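PDB 5ULB: putative sugar ABC transporter from Yersinia enterocolitica subsp. enterocolitica 8081, which probably serves as the periplasmic sugar-binding component of an ABC transporter, holding 5-methylseleno-ribose in the crystal and presumably methylthioribose in the cell. Local coordinates for residues His16-Leu28 / Ala71-Arg85. Numbering follows the deposited sequence.
Sequences HQGQIKIAVIRNL and AISQKYDGIILSQGR
Asp77 OD2 takes the backbone N-H of Lys21 on its anti lone pair, N to OD2 2.8 Å, and also a hydrogen from a water. Asp77 OD1 accepts from NE2 of His16 at 2.9 Å, met from above the carboxylate plane, with ring and carboxylate turned 76° apart; ND1 of that ring is bonded to Gly18 O, which fixes its rotation, and Ile20 CD1 lies over one ring face. Lys21 O in turn accepts from the N-H groups of both Asp77 and Gly78. From there strands 21-26 and 78-82 run parallel, their backbone bonds passing from Ala23 N to Gly78 O through to Asn27 N to Ser82 O. Ala23 CB sits squarely over the Tyr76 ring, 3.6 Å from its centroid, and also meets Ala71 CB at 3.8 Å, while Ile25 CD1 reaches Ile79 CG2 and Leu81 CD2. On the other face, Arg26 has CG anti to its N (chi1 176°) and runs extended across Ser82, giving NH1 to Ser82 OG at 3.0 Å. Ser82 OG donates to Gln83 OE1 at 2.6 Å, and that oxygen lies over one face of the Arg26 guanidinium, offset toward its rim; Gln83 NE2 makes a weak hydrogen bond to O4 of the bound sugar. Asn33 OD1 and Thr34 OG1 accept from Arg26 NH2 and NE. The pair belongs to the parallel sheet of one periplasmic-binding-protein lobe, with strand 51-56 beside 21-26 and strand 102-106 beside 78-82; helix 32-48 packs on Val24 and Arg26, helix 61-73 on Ile25 and Leu81.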
loop_
_atom_site.group_PDB
_atom_site.type_symbol
_atom_site.label_atom_id
_atom_site.label_comp_id
_atom_site.label_asym_id
_atom_site.label_seq_id
_atom_site.Cartn_x
_atom_site.Cartn_y
_atom_site.Cartn_z
ATOM N N HIS A 16 -2.849 -24.080 -21.428
ATOM C CA HIS A 16 -1.679 -24.174 -20.556
ATOM C C HIS A 16 -1.517 -25.532 -19.896
ATOM O O HIS A 16 -2.522 -26.083 -19.471
ATOM C CB HIS A 16 -1.783 -23.063 -19.513
ATOM C CG HIS A 16 -0.524 -22.838 -18.758
ATOM N ND1 HIS A 16 -0.262 -23.451 -17.561
ATOM C CD2 HIS A 16 0.574 -22.118 -19.047
ATOM C CE1 HIS A 16 0.933 -23.074 -17.105
ATOM N NE2 HIS A 16 1.462 -22.251 -17.992
ATOM N N GLN A 17 -0.263 -26.061 -19.836
ATOM C CA GLN A 17 0.035 -27.370 -19.107
ATOM C C GLN A 17 0.034 -27.125 -17.606
ATOM O O GLN A 17 0.940 -26.548 -17.081
ATOM C CB GLN A 17 1.422 -27.992 -19.460
ATOM C CG GLN A 17 1.548 -28.812 -20.754
ATOM C CD GLN A 17 2.567 -30.042 -20.685
ATOM O OE1 GLN A 17 3.767 -29.904 -20.391
ATOM N NE2 GLN A 17 2.055 -31.244 -20.962
ATOM N N GLY A 18 -1.010 -27.523 -16.892
ATOM C CA GLY A 18 -1.077 -27.371 -15.463
ATOM C C GLY A 18 -1.514 -25.947 -15.097
ATOM O O GLY A 18 -1.881 -25.136 -15.988
ATOM N N GLN A 19 -1.532 -25.638 -13.803
ATOM C CA GLN A 19 -1.958 -24.349 -13.326
ATOM C C GLN A 19 -1.013 -23.274 -13.838
ATOM O O GLN A 19 0.209 -23.415 -13.903
ATOM C CB GLN A 19 -2.002 -24.191 -11.749
ATOM C CG GLN A 19 -3.028 -24.984 -11.089
ATOM C CD GLN A 19 -2.936 -24.541 -9.641
ATOM O OE1 GLN A 19 -2.001 -24.981 -8.997
ATOM N NE2 GLN A 19 -3.839 -23.676 -9.160
ATOM N N ILE A 20 -1.624 -22.120 -14.156
ATOM C CA ILE A 20 -0.844 -20.885 -14.308
ATOM C C ILE A 20 -0.223 -20.564 -12.945
ATOM O O ILE A 20 -0.924 -20.612 -11.935
ATOM C CB ILE A 20 -1.747 -19.784 -14.820
ATOM C CG1 ILE A 20 -2.260 -20.040 -16.261
ATOM C CG2 ILE A 20 -1.101 -18.406 -14.675
ATOM C CD1 ILE A 20 -1.276 -19.920 -17.262
ATOM N N LYS A 21 1.069 -20.207 -12.945
ATOM C CA LYS A 21 1.786 -19.936 -11.699
ATOM C C LYS A 21 2.281 -18.499 -11.678
ATOM O O LYS A 21 2.940 -18.055 -12.659
ATOM C CB LYS A 21 2.929 -20.936 -11.520
ATOM C CG LYS A 21 2.467 -22.360 -11.643
ATOM C CD LYS A 21 3.510 -23.432 -11.760
ATOM C CE LYS A 21 2.755 -24.767 -11.900
ATOM N NZ LYS A 21 2.148 -25.024 -13.253
ATOM N N ILE A 22 2.004 -17.800 -10.581
ATOM C CA ILE A 22 2.368 -16.418 -10.388
ATOM C C ILE A 22 3.268 -16.294 -9.139
ATOM O O ILE A 22 2.931 -16.876 -8.094
ATOM C CB ILE A 22 1.116 -15.533 -10.171
ATOM C CG1 ILE A 22 0.088 -15.778 -11.262
ATOM C CG2 ILE A 22 1.481 -14.069 -10.055
ATOM C CD1 ILE A 22 0.430 -15.498 -12.667
ATOM N N ALA A 23 4.342 -15.555 -9.274
ATOM C CA ALA A 23 5.209 -15.235 -8.107
ATOM C C ALA A 23 4.955 -13.760 -7.736
ATOM O O ALA A 23 5.017 -12.884 -8.636
ATOM C CB ALA A 23 6.642 -15.495 -8.417
ATOM N N VAL A 24 4.769 -13.497 -6.468
ATOM C CA VAL A 24 4.674 -12.129 -5.963
ATOM C C VAL A 24 5.840 -11.866 -5.026
ATOM O O VAL A 24 6.031 -12.653 -4.047
ATOM C CB VAL A 24 3.341 -11.935 -5.229
ATOM C CG1 VAL A 24 3.179 -10.523 -4.712
ATOM C CG2 VAL A 24 2.191 -12.405 -6.085
ATOM N N ILE A 25 6.645 -10.864 -5.268
ATOM C CA ILE A 25 7.807 -10.527 -4.439
ATOM C C ILE A 25 7.572 -9.094 -3.990
ATOM O O ILE A 25 7.515 -8.169 -4.818
ATOM C CB ILE A 25 9.123 -10.723 -5.165
ATOM C CG1 ILE A 25 9.277 -12.100 -5.800
ATOM C CG2 ILE A 25 10.240 -10.502 -4.115
ATOM C CD1 ILE A 25 8.807 -12.233 -7.202
ATOM N N ARG A 26 7.541 -8.905 -2.674
ATOM C CA ARG A 26 7.274 -7.601 -2.067
ATOM C C ARG A 26 8.462 -7.263 -1.158
ATOM O O ARG A 26 8.888 -8.067 -0.305
ATOM C CB ARG A 26 5.938 -7.514 -1.388
ATOM C CG ARG A 26 5.631 -6.225 -0.653
ATOM C CD ARG A 26 4.139 -6.026 -0.517
ATOM N NE ARG A 26 3.843 -4.980 0.424
ATOM C CZ ARG A 26 2.890 -4.040 0.280
ATOM N NH1 ARG A 26 2.370 -3.716 -0.919
ATOM N NH2 ARG A 26 2.650 -3.264 1.297
ATOM N N ASN A 27 8.987 -6.019 -1.275
ATOM C CA ASN A 27 10.176 -5.591 -0.581
ATOM C C ASN A 27 9.945 -5.019 0.806
ATOM O O ASN A 27 10.484 -3.955 1.124
ATOM C CB ASN A 27 10.926 -4.594 -1.470
ATOM C CG ASN A 27 12.348 -4.364 -1.096
ATOM O OD1 ASN A 27 13.030 -5.217 -0.507
ATOM N ND2 ASN A 27 12.889 -3.215 -1.558
ATOM N N LEU A 28 9.088 -5.694 1.597
ATOM C CA LEU A 28 8.749 -5.292 2.925
ATOM C C LEU A 28 8.646 -6.521 3.800
ATOM O O LEU A 28 8.829 -7.656 3.311
ATOM C CB LEU A 28 7.456 -4.427 2.972
ATOM C CG LEU A 28 7.525 -3.073 2.255
ATOM C CD1 LEU A 28 6.156 -2.464 2.262
ATOM C CD2 LEU A 28 8.479 -2.160 2.998
ATOM N N ALA A 71 12.555 -16.532 -9.115
ATOM C CA ALA A 71 11.240 -16.706 -9.829
ATOM C C ALA A 71 11.462 -16.714 -11.350
ATOM O O ALA A 71 10.799 -17.449 -12.060
ATOM C CB ALA A 71 10.326 -15.565 -9.435
ATOM N N ILE A 72 12.331 -15.873 -11.876
ATOM C CA ILE A 72 12.648 -15.888 -13.322
ATOM C C ILE A 72 13.198 -17.271 -13.714
ATOM O O ILE A 72 12.775 -17.873 -14.681
ATOM C CB ILE A 72 13.656 -14.789 -13.702
ATOM C CG1 ILE A 72 13.067 -13.398 -13.490
ATOM C CG2 ILE A 72 14.124 -14.922 -15.092
ATOM C CD1 ILE A 72 14.076 -12.242 -13.513
ATOM N N SER A 73 14.167 -17.776 -12.931
ATOM C CA SER A 73 14.749 -19.073 -13.248
ATOM C C SER A 73 13.804 -20.223 -13.192
ATOM O O SER A 73 14.015 -21.199 -13.937
ATOM C CB SER A 73 15.981 -19.384 -12.298
ATOM O OG SER A 73 15.575 -19.715 -10.959
ATOM N N GLN A 74 12.753 -20.103 -12.333
ATOM C CA GLN A 74 11.719 -21.093 -12.177
ATOM C C GLN A 74 10.679 -21.027 -13.275
ATOM O O GLN A 74 9.805 -21.876 -13.357
ATOM C CB GLN A 74 11.065 -20.949 -10.812
ATOM C CG GLN A 74 12.009 -21.392 -9.605
ATOM C CD GLN A 74 12.411 -22.883 -9.496
ATOM O OE1 GLN A 74 12.155 -23.658 -10.422
ATOM N NE2 GLN A 74 13.047 -23.291 -8.388
ATOM N N LYS A 75 10.750 -19.991 -14.103
ATOM C CA LYS A 75 9.831 -19.900 -15.271
ATOM C C LYS A 75 8.354 -19.797 -14.848
ATOM O O LYS A 75 7.455 -20.439 -15.406
ATOM C CB LYS A 75 9.999 -21.056 -16.286
ATOM C CG LYS A 75 11.387 -21.068 -16.878
ATOM C CD LYS A 75 11.602 -22.191 -17.916
ATOM C CE LYS A 75 10.750 -22.021 -19.186
ATOM N NZ LYS A 75 11.071 -23.068 -20.246
ATOM N N TYR A 76 8.113 -18.992 -13.821
ATOM C CA TYR A 76 6.739 -18.586 -13.516
ATOM C C TYR A 76 6.083 -18.006 -14.768
ATOM O O TYR A 76 6.767 -17.405 -15.609
ATOM C CB TYR A 76 6.728 -17.609 -12.365
ATOM C CG TYR A 76 6.841 -18.220 -11.006
ATOM C CD1 TYR A 76 8.060 -18.470 -10.433
ATOM C CD2 TYR A 76 5.732 -18.539 -10.276
ATOM C CE1 TYR A 76 8.193 -19.054 -9.177
ATOM C CE2 TYR A 76 5.807 -19.137 -9.028
ATOM C CZ TYR A 76 7.076 -19.358 -8.479
ATOM O OH TYR A 76 7.188 -19.931 -7.202
ATOM N N ASP A 77 4.739 -18.129 -14.844
ATOM C CA ASP A 77 4.017 -17.522 -15.955
ATOM C C ASP A 77 3.868 -16.005 -15.778
ATOM O O ASP A 77 3.840 -15.288 -16.798
ATOM C CB ASP A 77 2.647 -18.146 -16.000
ATOM C CG ASP A 77 2.723 -19.623 -16.354
ATOM O OD1 ASP A 77 3.162 -20.003 -17.465
ATOM O OD2 ASP A 77 2.466 -20.427 -15.413
ATOM N N GLY A 78 3.823 -15.543 -14.553
ATOM C CA GLY A 78 3.773 -14.130 -14.296
ATOM C C GLY A 78 4.407 -13.778 -13.018
ATOM O O GLY A 78 4.558 -14.669 -12.103
ATOM N N ILE A 79 4.834 -12.527 -12.865
ATOM C CA ILE A 79 5.473 -11.988 -11.683
ATOM C C ILE A 79 4.832 -10.664 -11.330
ATOM O O ILE A 79 4.570 -9.853 -12.236
ATOM C CB ILE A 79 6.984 -11.860 -11.873
ATOM C CG1 ILE A 79 7.676 -13.229 -11.947
ATOM C CG2 ILE A 79 7.623 -11.007 -10.757
ATOM C CD1 ILE A 79 9.126 -13.264 -12.290
ATOM N N ILE A 80 4.593 -10.458 -10.071
ATOM C CA ILE A 80 4.204 -9.152 -9.511
ATOM C C ILE A 80 5.275 -8.713 -8.580
ATOM O O ILE A 80 5.632 -9.456 -7.659
ATOM C CB ILE A 80 2.822 -9.221 -8.811
ATOM C CG1 ILE A 80 1.716 -9.566 -9.832
ATOM C CG2 ILE A 80 2.468 -7.901 -8.106
ATOM C CD1 ILE A 80 0.432 -10.016 -9.153
ATOM N N LEU A 81 5.804 -7.455 -8.735
ATOM C CA LEU A 81 6.701 -6.858 -7.783
ATOM C C LEU A 81 6.033 -5.765 -7.017
ATOM O O LEU A 81 5.198 -5.045 -7.567
ATOM C CB LEU A 81 7.932 -6.291 -8.458
ATOM C CG LEU A 81 8.762 -7.191 -9.400
ATOM C CD1 LEU A 81 9.997 -6.507 -9.864
ATOM C CD2 LEU A 81 9.040 -8.517 -8.671
ATOM N N SER A 82 6.465 -5.562 -5.762
ATOM C CA SER A 82 5.954 -4.475 -4.952
ATOM C C SER A 82 7.101 -3.866 -4.162
ATOM O O SER A 82 7.871 -4.603 -3.514
ATOM C CB SER A 82 4.856 -5.018 -4.064
ATOM O OG SER A 82 4.168 -4.060 -3.292
ATOM N N GLN A 83 7.238 -2.530 -4.209
ATOM C CA GLN A 83 8.260 -1.806 -3.519
ATOM C C GLN A 83 9.683 -2.124 -3.956
ATOM O O GLN A 83 10.651 -1.921 -3.222
ATOM C CB GLN A 83 8.151 -1.863 -1.970
ATOM C CG GLN A 83 6.922 -1.071 -1.368
ATOM C CD GLN A 83 5.672 -1.781 -1.409
ATOM O OE1 GLN A 83 5.674 -3.012 -1.461
ATOM N NE2 GLN A 83 4.552 -1.074 -1.422
ATOM N N GLY A 84 9.842 -2.523 -5.227
ATOM C CA GLY A 84 11.214 -2.642 -5.799
ATOM C C GLY A 84 11.863 -1.290 -5.907
ATOM O O GLY A 84 11.218 -0.318 -6.325
ATOM N N ARG A 85 13.127 -1.207 -5.512
ATOM C CA ARG A 85 13.827 0.068 -5.438
ATOM C C ARG A 85 14.817 0.245 -6.587
ATOM O O ARG A 85 15.221 -0.704 -7.284
ATOM C CB ARG A 85 14.519 0.228 -4.068
ATOM C CG ARG A 85 13.563 0.294 -2.935
ATOM C CD ARG A 85 14.234 0.468 -1.544
ATOM N NE ARG A 85 15.247 1.464 -1.583
ATOM C CZ ARG A 85 15.859 1.831 -0.547
ATOM N NH1 ARG A 85 16.797 2.789 -0.657
ATOM N NH2 ARG A 85 15.572 1.159 0.557
HETATM O O HOH W 1 3.645 -22.868 -15.393
#